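Local atomic coordinates of beta-galactosidase (Marinomonas sp. ef1, PDB entry 6Y2K), a protein that catalyses the hydrolysis of terminal beta-galactosides, as a cold-active family GH42 glycosidase that assembles into a hexamer. Residues Glu280-Thr285 with Val289-Ala294; Gly295-Asp300 with Arg434-Cys439; Gly318-Asn321 with His325-Thr328; Trp337-Phe342 with Ala648-Trp653; Val630-Asn635 with Gly641-Gly646. All blocks are in the same frame, centred on the assembly; numbering follows the deposited sequence.

Contact 1: Glu280-Thr285 with Val289-Ala294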
# COMPACT_ATOMS: atom_id res chain seq x y z
N GLU A 280 -0.19 -2.76 17.41
CA GLU A 280 -0.86 -1.52 17.01
C GLU A 280 -2.37 -1.74 16.84
O GLU A 280 -3.17 -0.93 17.32
CB GLU A 280 -0.23 -0.90 15.75
CG GLU A 280 0.81 0.17 16.08
CD GLU A 280 1.68 -0.22 17.27
OE1 GLU A 280 1.89 0.60 18.19
OE2 GLU A 280 2.14 -1.37 17.28
N ASP A 281 -2.76 -2.85 16.20
CA ASP A 281 -4.18 -3.20 16.05
C ASP A 281 -4.90 -3.33 17.39
O ASP A 281 -5.99 -2.80 17.56
CB ASP A 281 -4.36 -4.48 15.23
CG ASP A 281 -4.08 -4.29 13.74
OD1 ASP A 281 -3.98 -3.13 13.26
OD2 ASP A 281 -3.95 -5.32 13.04
N GLU A 282 -4.28 -4.03 18.35
CA GLU A 282 -4.85 -4.16 19.70
C GLU A 282 -5.03 -2.82 20.43
O GLU A 282 -6.07 -2.58 21.07
CB GLU A 282 -4.00 -5.11 20.55
CG GLU A 282 -4.13 -6.57 20.12
CD GLU A 282 -3.12 -7.51 20.79
OE1 GLU A 282 -2.01 -7.08 21.15
OE2 GLU A 282 -3.44 -8.70 20.92
N LYS A 283 -4.01 -1.97 20.34
CA LYS A 283 -4.06 -0.64 20.96
C LYS A 283 -5.20 0.20 20.42
O LYS A 283 -5.82 0.96 21.17
CB LYS A 283 -2.72 0.10 20.79
CG LYS A 283 -1.59 -0.50 21.60
CD LYS A 283 -0.24 0.11 21.25
CE LYS A 283 0.91 -0.61 21.94
NZ LYS A 283 0.99 -0.32 23.40
N HIS A 284 -5.48 0.05 19.12
CA HIS A 284 -6.57 0.76 18.46
C HIS A 284 -7.92 0.11 18.76
O HIS A 284 -8.85 0.79 19.20
CB HIS A 284 -6.34 0.85 16.95
CG HIS A 284 -7.34 1.71 16.25
ND1 HIS A 284 -8.42 1.19 15.57
CD2 HIS A 284 -7.46 3.06 16.18
CE1 HIS A 284 -9.15 2.18 15.09
NE2 HIS A 284 -8.59 3.33 15.44
N THR A 285 -8.03 -1.20 18.55
CA THR A 285 -9.29 -1.93 18.74
C THR A 285 -9.84 -1.82 20.15
O THR A 285 -11.04 -1.63 20.33
CB THR A 285 -9.10 -3.42 18.38
OG1 THR A 285 -8.76 -3.52 16.99
CG2 THR A 285 -10.35 -4.28 18.67
N VAL A 289 -11.35 -0.17 26.49
CA VAL A 289 -11.63 -1.29 27.42
C VAL A 289 -10.41 -2.09 27.90
O VAL A 289 -10.52 -2.87 28.86
CB VAL A 289 -12.66 -2.27 26.81
CG1 VAL A 289 -14.00 -1.56 26.61
CG2 VAL A 289 -12.17 -2.88 25.50
N GLY A 290 -9.26 -1.94 27.23
CA GLY A 290 -8.10 -2.77 27.52
C GLY A 290 -8.17 -4.09 26.79
O GLY A 290 -9.23 -4.49 26.31
N HIS A 291 -7.04 -4.77 26.68
CA HIS A 291 -7.00 -6.06 26.00
C HIS A 291 -7.84 -7.05 26.80
O HIS A 291 -7.85 -6.99 28.04
CB HIS A 291 -5.55 -6.56 25.86
CG HIS A 291 -5.42 -7.81 25.06
ND1 HIS A 291 -5.48 -9.07 25.62
CD2 HIS A 291 -5.23 -8.00 23.73
CE1 HIS A 291 -5.34 -9.98 24.67
NE2 HIS A 291 -5.19 -9.36 23.51
N PRO A 292 -8.57 -7.96 26.12
CA PRO A 292 -9.47 -8.90 26.85
C PRO A 292 -8.84 -9.77 27.95
O PRO A 292 -9.57 -10.23 28.84
CB PRO A 292 -9.99 -9.79 25.72
CG PRO A 292 -10.02 -8.88 24.55
CD PRO A 292 -8.76 -8.08 24.66
N ASP A 293 -7.52 -9.97 27.89
CA ASP A 293 -6.78 -10.75 28.88
C ASP A 293 -5.86 -9.96 29.82
O ASP A 293 -5.12 -10.57 30.61
CB ASP A 293 -5.96 -11.82 28.14
CG ASP A 293 -6.82 -12.66 27.24
OD1 ASP A 293 -7.91 -13.09 27.71
OD2 ASP A 293 -6.43 -12.86 26.06
N ALA A 294 -5.92 -8.64 29.77
CA ALA A 294 -5.01 -7.81 30.55
C ALA A 294 -5.26 -7.97 32.05
O ALA A 294 -4.32 -8.14 32.83
CB ALA A 294 -5.13 -6.35 30.14

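Contact 2: Gly295-Asp300 with Arg434-Cys439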
# COMPACT_ATOMS: atom_id res chain seq x y z
N GLY A 295 -6.53 -7.94 32.44
CA GLY A 295 -6.93 -8.19 33.83
C GLY A 295 -6.86 -9.67 34.16
O GLY A 295 -6.23 -10.06 35.14
N ALA A 296 -7.51 -10.46 33.32
CA ALA A 296 -7.59 -11.92 33.46
C ALA A 296 -6.27 -12.60 33.77
O ALA A 296 -6.19 -13.39 34.71
CB ALA A 296 -8.20 -12.52 32.19
N PHE A 297 -5.23 -12.31 32.98
CA PHE A 297 -3.91 -12.89 33.20
C PHE A 297 -3.43 -12.66 34.64
O PHE A 297 -2.98 -13.59 35.30
CB PHE A 297 -2.88 -12.30 32.22
CG PHE A 297 -1.52 -12.95 32.30
CD1 PHE A 297 -1.23 -14.08 31.56
CD2 PHE A 297 -0.54 -12.45 33.16
CE1 PHE A 297 0.01 -14.69 31.65
CE2 PHE A 297 0.70 -13.06 33.25
CZ PHE A 297 0.98 -14.17 32.49
N HIS A 298 -3.56 -11.43 35.10
CA HIS A 298 -3.11 -11.04 36.43
C HIS A 298 -4.05 -11.52 37.55
O HIS A 298 -3.57 -11.87 38.63
CB HIS A 298 -2.90 -9.53 36.48
CG HIS A 298 -1.79 -9.08 35.59
ND1 HIS A 298 -2.01 -8.60 34.32
CD2 HIS A 298 -0.45 -9.11 35.76
CE1 HIS A 298 -0.85 -8.33 33.75
NE2 HIS A 298 0.11 -8.63 34.60
N HIS A 299 -5.35 -11.55 37.30
CA HIS A 299 -6.28 -12.10 38.29
C HIS A 299 -5.88 -13.56 38.62
O HIS A 299 -5.81 -13.94 39.78
CB HIS A 299 -7.72 -12.11 37.79
CG HIS A 299 -8.29 -10.76 37.50
ND1 HIS A 299 -8.05 -9.66 38.29
CD2 HIS A 299 -9.13 -10.34 36.52
CE1 HIS A 299 -8.71 -8.62 37.81
NE2 HIS A 299 -9.37 -9.00 36.73
N ASP A 300 -5.59 -14.35 37.58
CA ASP A 300 -5.18 -15.75 37.76
C ASP A 300 -3.78 -15.91 38.38
O ASP A 300 -3.58 -16.76 39.26
CB ASP A 300 -5.27 -16.52 36.42
CG ASP A 300 -6.72 -16.70 35.93
OD1 ASP A 300 -7.67 -16.65 36.76
OD2 ASP A 300 -6.90 -16.87 34.70
N ARG A 434 10.29 -12.69 24.51
CA ARG A 434 10.12 -12.26 25.89
C ARG A 434 9.28 -13.31 26.63
O ARG A 434 8.19 -13.65 26.18
CB ARG A 434 9.42 -10.91 25.90
CG ARG A 434 9.70 -10.08 27.12
CD ARG A 434 10.93 -9.20 26.96
NE ARG A 434 10.81 -8.02 27.80
CZ ARG A 434 10.39 -6.83 27.37
NH1 ARG A 434 10.31 -5.82 28.21
NH2 ARG A 434 10.06 -6.65 26.10
N TYR A 435 9.79 -13.82 27.75
CA TYR A 435 9.09 -14.84 28.53
C TYR A 435 7.65 -14.43 28.84
O TYR A 435 6.72 -15.18 28.58
CB TYR A 435 9.82 -15.11 29.84
CG TYR A 435 9.14 -16.09 30.79
CD1 TYR A 435 9.06 -17.44 30.49
CD2 TYR A 435 8.60 -15.66 32.00
CE1 TYR A 435 8.47 -18.34 31.36
CE2 TYR A 435 8.01 -16.55 32.89
CZ TYR A 435 7.95 -17.90 32.56
OH TYR A 435 7.38 -18.80 33.42
N PHE A 436 7.49 -13.22 29.38
CA PHE A 436 6.17 -12.73 29.73
C PHE A 436 5.22 -12.68 28.52
O PHE A 436 4.05 -13.07 28.63
CB PHE A 436 6.24 -11.35 30.40
CG PHE A 436 4.95 -10.92 31.02
CD1 PHE A 436 3.94 -10.36 30.24
CD2 PHE A 436 4.72 -11.12 32.37
CE1 PHE A 436 2.74 -9.98 30.82
CE2 PHE A 436 3.52 -10.75 32.95
CZ PHE A 436 2.53 -10.17 32.17
N PHE A 437 5.73 -12.20 27.38
CA PHE A 437 4.91 -12.10 26.17
C PHE A 437 4.45 -13.50 25.74
O PHE A 437 3.28 -13.69 25.40
CB PHE A 437 5.68 -11.47 24.99
CG PHE A 437 6.03 -10.01 25.15
CD1 PHE A 437 5.94 -9.32 26.36
CD2 PHE A 437 6.56 -9.33 24.05
CE1 PHE A 437 6.32 -7.99 26.45
CE2 PHE A 437 6.94 -8.00 24.14
CZ PHE A 437 6.82 -7.33 25.34
N TRP A 438 5.37 -14.45 25.75
CA TRP A 438 5.07 -15.83 25.35
C TRP A 438 4.02 -16.45 26.28
O TRP A 438 3.06 -17.05 25.79
CB TRP A 438 6.36 -16.67 25.31
CG TRP A 438 6.15 -18.14 25.02
CD1 TRP A 438 6.48 -19.17 25.83
CD2 TRP A 438 5.56 -18.72 23.84
NE1 TRP A 438 6.14 -20.37 25.25
CE2 TRP A 438 5.58 -20.12 24.03
CE3 TRP A 438 5.02 -18.19 22.66
CZ2 TRP A 438 5.08 -21.02 23.06
CZ3 TRP A 438 4.52 -19.08 21.70
CH2 TRP A 438 4.54 -20.48 21.91
N CYS A 439 4.18 -16.28 27.59
CA CYS A 439 3.19 -16.76 28.57
C CYS A 439 1.82 -16.13 28.31
O CYS A 439 0.80 -16.83 28.27
CB CYS A 439 3.64 -16.47 30.01
SG CYS A 439 5.05 -17.41 30.63

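Contact 3: Gly318-Asn321 with His325-Thr328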
# COMPACT_ATOMS: atom_id res chain seq x y z
N GLY A 318 -11.80 5.67 35.50
CA GLY A 318 -11.89 6.77 34.55
C GLY A 318 -10.50 6.98 33.97
O GLY A 318 -9.62 6.13 34.17
N PRO A 319 -10.27 8.10 33.26
CA PRO A 319 -8.94 8.31 32.69
C PRO A 319 -7.87 8.46 33.78
O PRO A 319 -8.14 9.05 34.83
CB PRO A 319 -9.09 9.62 31.90
CG PRO A 319 -10.25 10.31 32.52
CD PRO A 319 -11.18 9.23 32.99
N VAL A 320 -6.68 7.91 33.52
CA VAL A 320 -5.53 8.05 34.42
C VAL A 320 -4.55 9.13 33.88
O VAL A 320 -4.82 9.75 32.86
CB VAL A 320 -4.83 6.69 34.68
CG1 VAL A 320 -5.82 5.67 35.25
CG2 VAL A 320 -4.15 6.14 33.43
N ASN A 321 -3.44 9.35 34.59
CA ASN A 321 -2.48 10.43 34.27
C ASN A 321 -1.17 9.95 33.65
O ASN A 321 -0.47 10.76 33.04
CB ASN A 321 -2.10 11.18 35.54
CG ASN A 321 -1.45 10.27 36.58
OD1 ASN A 321 -2.13 9.42 37.15
ND2 ASN A 321 -0.13 10.42 36.79
N HIS A 325 -0.81 8.14 26.49
CA HIS A 325 -2.15 8.63 26.15
C HIS A 325 -3.13 8.04 27.14
O HIS A 325 -2.98 6.89 27.57
CB HIS A 325 -2.50 8.26 24.71
CG HIS A 325 -1.36 8.43 23.76
ND1 HIS A 325 -0.55 7.39 23.38
CD2 HIS A 325 -0.85 9.54 23.15
CE1 HIS A 325 0.40 7.83 22.57
NE2 HIS A 325 0.24 9.13 22.42
N ASN A 326 -4.14 8.85 27.49
CA ASN A 326 -5.06 8.54 28.58
C ASN A 326 -6.52 8.76 28.19
O ASN A 326 -7.14 9.76 28.54
CB ASN A 326 -4.66 9.37 29.80
CG ASN A 326 -3.25 9.05 30.28
OD1 ASN A 326 -2.99 7.95 30.78
ND2 ASN A 326 -2.33 9.99 30.08
N PRO A 327 -7.08 7.80 27.42
CA PRO A 327 -8.47 7.94 26.99
C PRO A 327 -9.45 7.71 28.14
O PRO A 327 -9.09 7.11 29.15
CB PRO A 327 -8.61 6.84 25.94
CG PRO A 327 -7.67 5.79 26.41
CD PRO A 327 -6.49 6.54 26.93
N THR A 328 -10.67 8.23 27.98
CA THR A 328 -11.78 7.87 28.85
C THR A 328 -12.23 6.43 28.55
O THR A 328 -12.25 6.02 27.39
CB THR A 328 -12.99 8.80 28.66
OG1 THR A 328 -13.27 8.96 27.26
CG2 THR A 328 -12.73 10.18 29.28
O HOH W 1 -6.90 6.24 30.77

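Contact 4: Trp337-Phe342 with Ala648-Trp653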
# COMPACT_ATOMS: atom_id res chain seq x y z
N TRP A 337 -14.97 -4.38 34.10
CA TRP A 337 -13.75 -4.77 34.81
C TRP A 337 -14.03 -5.34 36.19
O TRP A 337 -13.32 -6.24 36.65
CB TRP A 337 -12.77 -3.58 34.94
CG TRP A 337 -12.33 -2.97 33.64
CD1 TRP A 337 -12.07 -3.63 32.47
CD2 TRP A 337 -12.06 -1.59 33.39
NE1 TRP A 337 -11.66 -2.74 31.50
CE2 TRP A 337 -11.65 -1.48 32.03
CE3 TRP A 337 -12.13 -0.42 34.18
CZ2 TRP A 337 -11.31 -0.25 31.45
CZ3 TRP A 337 -11.79 0.80 33.59
CH2 TRP A 337 -11.38 0.88 32.24
N THR A 338 -15.06 -4.81 36.84
CA THR A 338 -15.46 -5.27 38.18
C THR A 338 -15.98 -6.70 38.13
O THR A 338 -15.49 -7.56 38.87
CB THR A 338 -16.49 -4.31 38.82
OG1 THR A 338 -15.97 -2.97 38.80
CG2 THR A 338 -16.79 -4.70 40.27
N TRP A 339 -16.97 -6.97 37.26
CA TRP A 339 -17.47 -8.34 37.07
C TRP A 339 -16.38 -9.29 36.61
O TRP A 339 -16.35 -10.44 37.03
CB TRP A 339 -18.65 -8.41 36.10
CG TRP A 339 -19.94 -8.14 36.77
CD1 TRP A 339 -20.77 -7.08 36.57
CD2 TRP A 339 -20.54 -8.93 37.79
NE1 TRP A 339 -21.87 -7.18 37.39
CE2 TRP A 339 -21.75 -8.30 38.16
CE3 TRP A 339 -20.18 -10.12 38.43
CZ2 TRP A 339 -22.60 -8.82 39.14
CZ3 TRP A 339 -21.02 -10.64 39.42
CH2 TRP A 339 -22.22 -10.00 39.75
N GLU A 340 -15.49 -8.79 35.75
CA GLU A 340 -14.34 -9.56 35.30
C GLU A 340 -13.57 -10.08 36.51
O GLU A 340 -13.36 -11.30 36.64
CB GLU A 340 -13.44 -8.69 34.39
CG GLU A 340 -12.13 -9.29 33.92
CD GLU A 340 -11.16 -8.20 33.52
OE1 GLU A 340 -10.40 -7.75 34.40
OE2 GLU A 340 -11.18 -7.77 32.34
N ALA A 341 -13.18 -9.18 37.41
CA ALA A 341 -12.43 -9.58 38.62
C ALA A 341 -13.21 -10.61 39.45
O ALA A 341 -12.63 -11.62 39.89
CB ALA A 341 -12.06 -8.37 39.46
N PHE A 342 -14.51 -10.39 39.64
CA PHE A 342 -15.37 -11.35 40.37
C PHE A 342 -15.40 -12.73 39.72
O PHE A 342 -15.36 -13.74 40.43
CB PHE A 342 -16.80 -10.84 40.52
CG PHE A 342 -16.96 -9.62 41.42
CD1 PHE A 342 -16.04 -9.31 42.43
CD2 PHE A 342 -18.06 -8.80 41.27
CE1 PHE A 342 -16.22 -8.19 43.23
CE2 PHE A 342 -18.26 -7.70 42.08
CZ PHE A 342 -17.33 -7.39 43.06
N ALA A 648 -18.69 -3.75 25.43
CA ALA A 648 -18.26 -3.51 26.82
C ALA A 648 -19.31 -3.96 27.86
O ALA A 648 -19.54 -3.27 28.86
CB ALA A 648 -17.88 -2.04 27.02
N ASP A 649 -19.92 -5.11 27.62
CA ASP A 649 -21.07 -5.59 28.39
C ASP A 649 -20.76 -6.93 29.04
O ASP A 649 -19.78 -7.61 28.68
CB ASP A 649 -22.29 -5.71 27.45
CG ASP A 649 -23.63 -5.82 28.17
OD1 ASP A 649 -23.73 -5.48 29.38
OD2 ASP A 649 -24.60 -6.26 27.49
N VAL A 650 -21.59 -7.29 30.02
CA VAL A 650 -21.45 -8.49 30.83
C VAL A 650 -22.80 -9.22 30.84
O VAL A 650 -23.84 -8.58 30.95
CB VAL A 650 -21.11 -8.12 32.30
CG1 VAL A 650 -20.92 -9.37 33.15
CG2 VAL A 650 -19.88 -7.22 32.37
N ALA A 651 -22.76 -10.54 30.73
CA ALA A 651 -23.94 -11.37 31.02
C ALA A 651 -23.54 -12.48 31.98
O ALA A 651 -22.41 -12.99 31.92
CB ALA A 651 -24.53 -11.94 29.74
N ILE A 652 -24.47 -12.85 32.85
CA ILE A 652 -24.25 -13.88 33.87
C ILE A 652 -25.39 -14.90 33.79
O ILE A 652 -26.57 -14.53 33.83
CB ILE A 652 -24.16 -13.27 35.29
CG1 ILE A 652 -23.10 -12.15 35.31
CG2 ILE A 652 -23.85 -14.37 36.31
CD1 ILE A 652 -22.91 -11.48 36.64
N TRP A 653 -25.01 -16.17 33.68
CA TRP A 653 -25.93 -17.30 33.52
C TRP A 653 -25.70 -18.29 34.66
O TRP A 653 -24.60 -18.37 35.20
CB TRP A 653 -25.67 -18.03 32.20
CG TRP A 653 -25.85 -17.21 30.93
CD1 TRP A 653 -25.06 -16.18 30.49
CD2 TRP A 653 -26.86 -17.41 29.94
NE1 TRP A 653 -25.54 -15.70 29.28
CE2 TRP A 653 -26.65 -16.44 28.93
CE3 TRP A 653 -27.93 -18.30 29.81
CZ2 TRP A 653 -27.47 -16.35 27.80
CZ3 TRP A 653 -28.75 -18.21 28.68
CH2 TRP A 653 -28.51 -17.23 27.69

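Contact 5: Val630-Asn635 with Gly641-Gly646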
# COMPACT_ATOMS: atom_id res chain seq x y z
N VAL A 630 -23.70 -12.49 19.98
CA VAL A 630 -24.54 -13.44 20.67
C VAL A 630 -23.66 -14.48 21.37
O VAL A 630 -22.76 -15.07 20.76
CB VAL A 630 -25.55 -14.08 19.70
CG1 VAL A 630 -26.33 -15.21 20.36
CG2 VAL A 630 -26.50 -13.00 19.18
N PHE A 631 -23.90 -14.64 22.67
CA PHE A 631 -23.33 -15.75 23.43
C PHE A 631 -24.46 -16.43 24.20
O PHE A 631 -25.14 -15.79 25.00
CB PHE A 631 -22.23 -15.28 24.40
CG PHE A 631 -21.74 -16.38 25.31
CD1 PHE A 631 -20.87 -17.34 24.84
CD2 PHE A 631 -22.22 -16.49 26.62
CE1 PHE A 631 -20.44 -18.38 25.65
CE2 PHE A 631 -21.80 -17.52 27.44
CZ PHE A 631 -20.91 -18.46 26.96
N GLU A 632 -24.62 -17.72 23.96
CA GLU A 632 -25.66 -18.52 24.61
C GLU A 632 -25.03 -19.83 25.05
O GLU A 632 -24.79 -20.71 24.22
CB GLU A 632 -26.81 -18.78 23.64
CG GLU A 632 -27.97 -19.55 24.26
CD GLU A 632 -29.08 -19.88 23.27
OE1 GLU A 632 -28.85 -19.77 22.03
OE2 GLU A 632 -30.18 -20.24 23.72
N PRO A 633 -24.75 -19.97 26.36
CA PRO A 633 -24.25 -21.26 26.84
C PRO A 633 -25.38 -22.28 26.86
O PRO A 633 -26.55 -21.90 26.96
CB PRO A 633 -23.74 -20.94 28.25
CG PRO A 633 -24.53 -19.75 28.69
CD PRO A 633 -25.06 -19.05 27.47
N GLN A 634 -25.04 -23.55 26.71
CA GLN A 634 -26.05 -24.61 26.71
C GLN A 634 -26.43 -24.98 28.15
O GLN A 634 -25.60 -24.87 29.06
CB GLN A 634 -25.57 -25.83 25.92
CG GLN A 634 -24.44 -26.64 26.57
CD GLN A 634 -23.66 -27.51 25.58
OE1 GLN A 634 -23.61 -27.23 24.37
NE2 GLN A 634 -23.04 -28.56 26.09
N ASN A 635 -27.69 -25.37 28.34
CA ASN A 635 -28.19 -25.88 29.62
C ASN A 635 -27.98 -24.88 30.75
O ASN A 635 -27.37 -25.19 31.77
CB ASN A 635 -27.55 -27.24 29.95
CG ASN A 635 -27.78 -28.27 28.86
OD1 ASN A 635 -28.91 -28.47 28.41
ND2 ASN A 635 -26.72 -28.93 28.42
N GLY A 641 -28.08 -9.42 32.50
CA GLY A 641 -27.75 -9.02 31.12
C GLY A 641 -28.58 -9.72 30.06
O GLY A 641 -29.75 -10.02 30.28
N SER A 642 -27.96 -9.97 28.90
CA SER A 642 -28.66 -10.58 27.77
C SER A 642 -27.81 -11.52 26.92
O SER A 642 -26.58 -11.50 26.95
CB SER A 642 -29.29 -9.51 26.87
OG SER A 642 -28.43 -8.40 26.72
N MET A 643 -28.52 -12.36 26.17
CA MET A 643 -27.93 -13.26 25.19
C MET A 643 -27.22 -12.46 24.09
O MET A 643 -26.19 -12.90 23.58
CB MET A 643 -29.03 -14.14 24.59
CG MET A 643 -28.54 -15.31 23.75
SD MET A 643 -29.88 -16.44 23.32
CE MET A 643 -30.99 -15.33 22.47
N CYS A 644 -27.78 -11.30 23.74
CA CYS A 644 -27.11 -10.33 22.87
C CYS A 644 -26.21 -9.43 23.72
O CYS A 644 -26.66 -8.40 24.25
CB CYS A 644 -28.14 -9.52 22.08
SG CYS A 644 -29.18 -10.54 21.00
N LEU A 645 -24.95 -9.84 23.85
CA LEU A 645 -23.96 -9.08 24.62
C LEU A 645 -23.58 -7.80 23.92
O LEU A 645 -22.95 -7.84 22.87
CB LEU A 645 -22.67 -9.88 24.80
CG LEU A 645 -22.54 -10.93 25.89
CD1 LEU A 645 -21.17 -11.57 25.76
CD2 LEU A 645 -22.74 -10.30 27.26
N GLY A 646 -23.93 -6.66 24.52
CA GLY A 646 -23.50 -5.36 23.99
C GLY A 646 -22.00 -5.13 24.04
O GLY A 646 -21.25 -5.90 24.66
O HOH W 2 -24.96 -13.73 27.12

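Contact 1: Glu280-Thr285 with Val289-Ala294
Glu282 extends its side chain toward the imidazole of His291, and OE2 comes to 3.2 Å from NE2, at the edge of the ring and near its plane. Carboxylate and ring planes are 75° apart. Each of these polar ends has a firmer partner on helix 435-448: OE2 of Glu282 makes a salt bridge with Arg441, and NE2 of His291 is hydrogen-bonded to Glu444. An imidazole suits this place because its two nitrogens can serve different partners. The other nitrogen, ND1 of His291, accepts a nearly straight bond from Asp293 N at 3.2 Å, the donor tilted out of the ring plane, which would favour a proton on NE2. With CG anti to the backbone N (chi1 -174°) the ring is carried out toward Glu282, and its rotation about chi2 sets ND1 toward Asp293 N; CD of Pro292 sits 3.4 Å above one ring face. His291 to Ala294 form a type I beta turn, closed by Ala294 N to His291 O at 3.1 Å, which leads the chain from short helix 280-285 into helix 294-305 of the TIM barrel. Before it, Gly290 has a positive phi (83°) that would press a side chain against the preceding carbonyl. Asp293, in the turn, forms salt bridges with Arg447 and Arg611. On the helix, Thr285 OG1 donates to Asp281 O at 2.9 Å from above the carbonyl plane; the same oxygen also accepts from Thr285 N.

Contact 2: Gly295-Asp300 with Arg434-Cys439
Phe297 and Phe436 make the tight part of this contact: CE2 of Phe297 lies 3.6 Å from CZ of Phe436. The rings meet obliquely, with centroids 5.1 Å apart and planes at 59°. With CG anti to the backbone N (chi1 -175°), Phe297 reaches across to the other helix, where its CZ also meets Cys439 CB at 4.3 Å. His298 completes an aromatic cluster: its NE2 lies at the edge of the Phe436 ring, 3.8 Å from CZ, while Phe297 CD2 lies over the centre of the imidazole. ND1 of His298 is bonded to Ala294 O. The cluster joins helix 294-305 of the TIM barrel to helix 435-448 of the trimerisation domain. The two segments run at 101° with axes 12.8 Å apart, a gap that long aromatic side chains are well suited to span. Were Phe297 cut back to an alanine, Phe436 CZ would probably be left with His298 alone across this contact, the imidazole face would lose its cover from Phe297, and a gap would open beside Ile455. The Phe436 side is looser: that ring is partly exposed, and a bound glycerol, probably from the crystallisation liquor, lies about 3 Å from its side chain.

Contact 3: Gly318-Asn321 with His325-Thr328
Pro319 and Thr328 pack side by side within a long beta-alpha loop of the TIM barrel, the one that leaves strand 310-315 and leads into helix 333-343. The apolar contacts are few. CG of Pro319 meets CG2 of Thr328 at 4.1 Å, the two side chains pointing the same way; in the threonine, OG1 lies between the backbone N and the carbonyl carbon (chi1 47°), which leaves the methyl CG2 anti to the carbonyl carbon and beside the proline. The rigid proline ring is consistent with the extended backbone here, and its CB approaches Pro327 O at 3.7 Å.

Close packing against a carbonyl comes from Asn326, which crosses Val320 at about a right angle. Its CB comes to 3.1 Å from Val320 O. Of its amide, OD1 lies 3.4 Å from Val320 CG2; OD1 and Val320 O are both acceptors and do not bond to each other. Val320 O and Asn326 ND2 instead find partners on the second subunit: Gln429 of that subunit donates its NE2 to Val320 O and accepts from Asn326 ND2 through its backbone oxygen, while ND2 also bonds to Ala323 O. An amide suits this position because its N-H groups can bind carbonyls of both chains. Asp527 of the second subunit takes Thr328 N, so the loop is part of an interface of the hexamer.

The two segments make no direct hydrogen bond with each other. One water joins their backbones, accepting from Val320 N at 3.2 Å and donating to Pro327 O at 2.9 Å.

Contact 4: Trp337-Phe342 with Ala648-Trp653
OD1 of Asp649 takes a salt bridge from Arg335 and a weak 2.9 Å bond from Val650 N, at the start of the strand whose Val650 and Ile652 pack on Trp339. The indole is sandwiched. CD1 of Ile652 lies over the six-membered ring, 3.3 Å from its centroid and only 6° off the normal, a close CH-pi contact; on the opposite face sits Phe342 CD2. Ile652 gets there with an extended chain (chi2 -180°), which sends CD1 straight at the ring. Beta-branched Val650 suits the strand and touches the root of the same side chain, with CG1 3.8 Å from Trp339 CB. Ala648 and Asp649 both face Asn623 as a G1 beta bulge, after which the strand alternates, so that Val650 and Ile652 turn to helix 333-343 of the TIM barrel. A leucine replacing Trp339 would probably leave a gap between Ile652 CD1 and Phe342, and Glu388 without the indole N-H it accepts. The strand belongs to the C-terminal antiparallel sheet, and where Trp339 meets Val650 and Ile652 barrel and sheet join through buried apolar contact; polar links such as Asp649 to Arg335 flank it, and the one polar atom of the indole, NE1, is satisfied by Glu388.

Contact 5: Val630-Asn635 with Gly641-Gly646
Met643 crosses Glu632 obliquely, so that Met643 SD lies 3.5 Å from Glu632 CD, against the carboxylate group, while Met643 CG meets Glu632 CB at 3.9 Å. Its chain runs out straight and then bends at the end (chi3 58°), and this flexible, unbranched side chain can lie against an exposed glutamate while also meeting Val630, whose CG1 is 4.0 Å from Met643 CG. The frame is a short antiparallel two-stranded pairing of 629-630 with 644-645 in the C-terminal beta region. Val630 and Cys644 form a non-hydrogen-bonded pair with side chains on one face, where CG2 of the valine nears SG at 4.1 Å. Next to it Phe631 N donates to Met643 O at 3.0 Å, an almost straight bond (158°). It is the one direct backbone hydrogen bond between these segments; Leu645 with Val629 continues the pairing. On the inner side Phe631 CB packs on Leu645 CD1, and both residues lie on Ala621. Val630 also makes backbone bonds to the third subunit. Met643 O thus takes both the Phe631 N-H and a CA-H contact from Val630, and a water donating to Phe631 O and Ser642 O bridges the two chains just beyond the paired residues, so these backbone polar groups are met within a largely apolar surface contact.

Contacts 1 and 3 and the first segments of contacts 2 and 4 lie along the later part of the TIM barrel. Contacts 2 and 4 tie that part to regions far along the chain: contact 2 to the trimerisation domain, contact 4 to the C-terminal sheet. The segments of contacts 2 and 4 alternate along the chain, and the two meet where His299 bonds Glu340. Contact 5 lies between the segments of contact 4 in sequence, their centres about 13 Å apart, and Trp653 packs on Pro633. Contact 1 touches contact 4 through Val289 and Trp337. Contact 3 stands apart, its nearest atoms about 5 Å from contact 4; it and contact 5, centres about 30 Å apart, reach different neighbouring subunits of the hexamer.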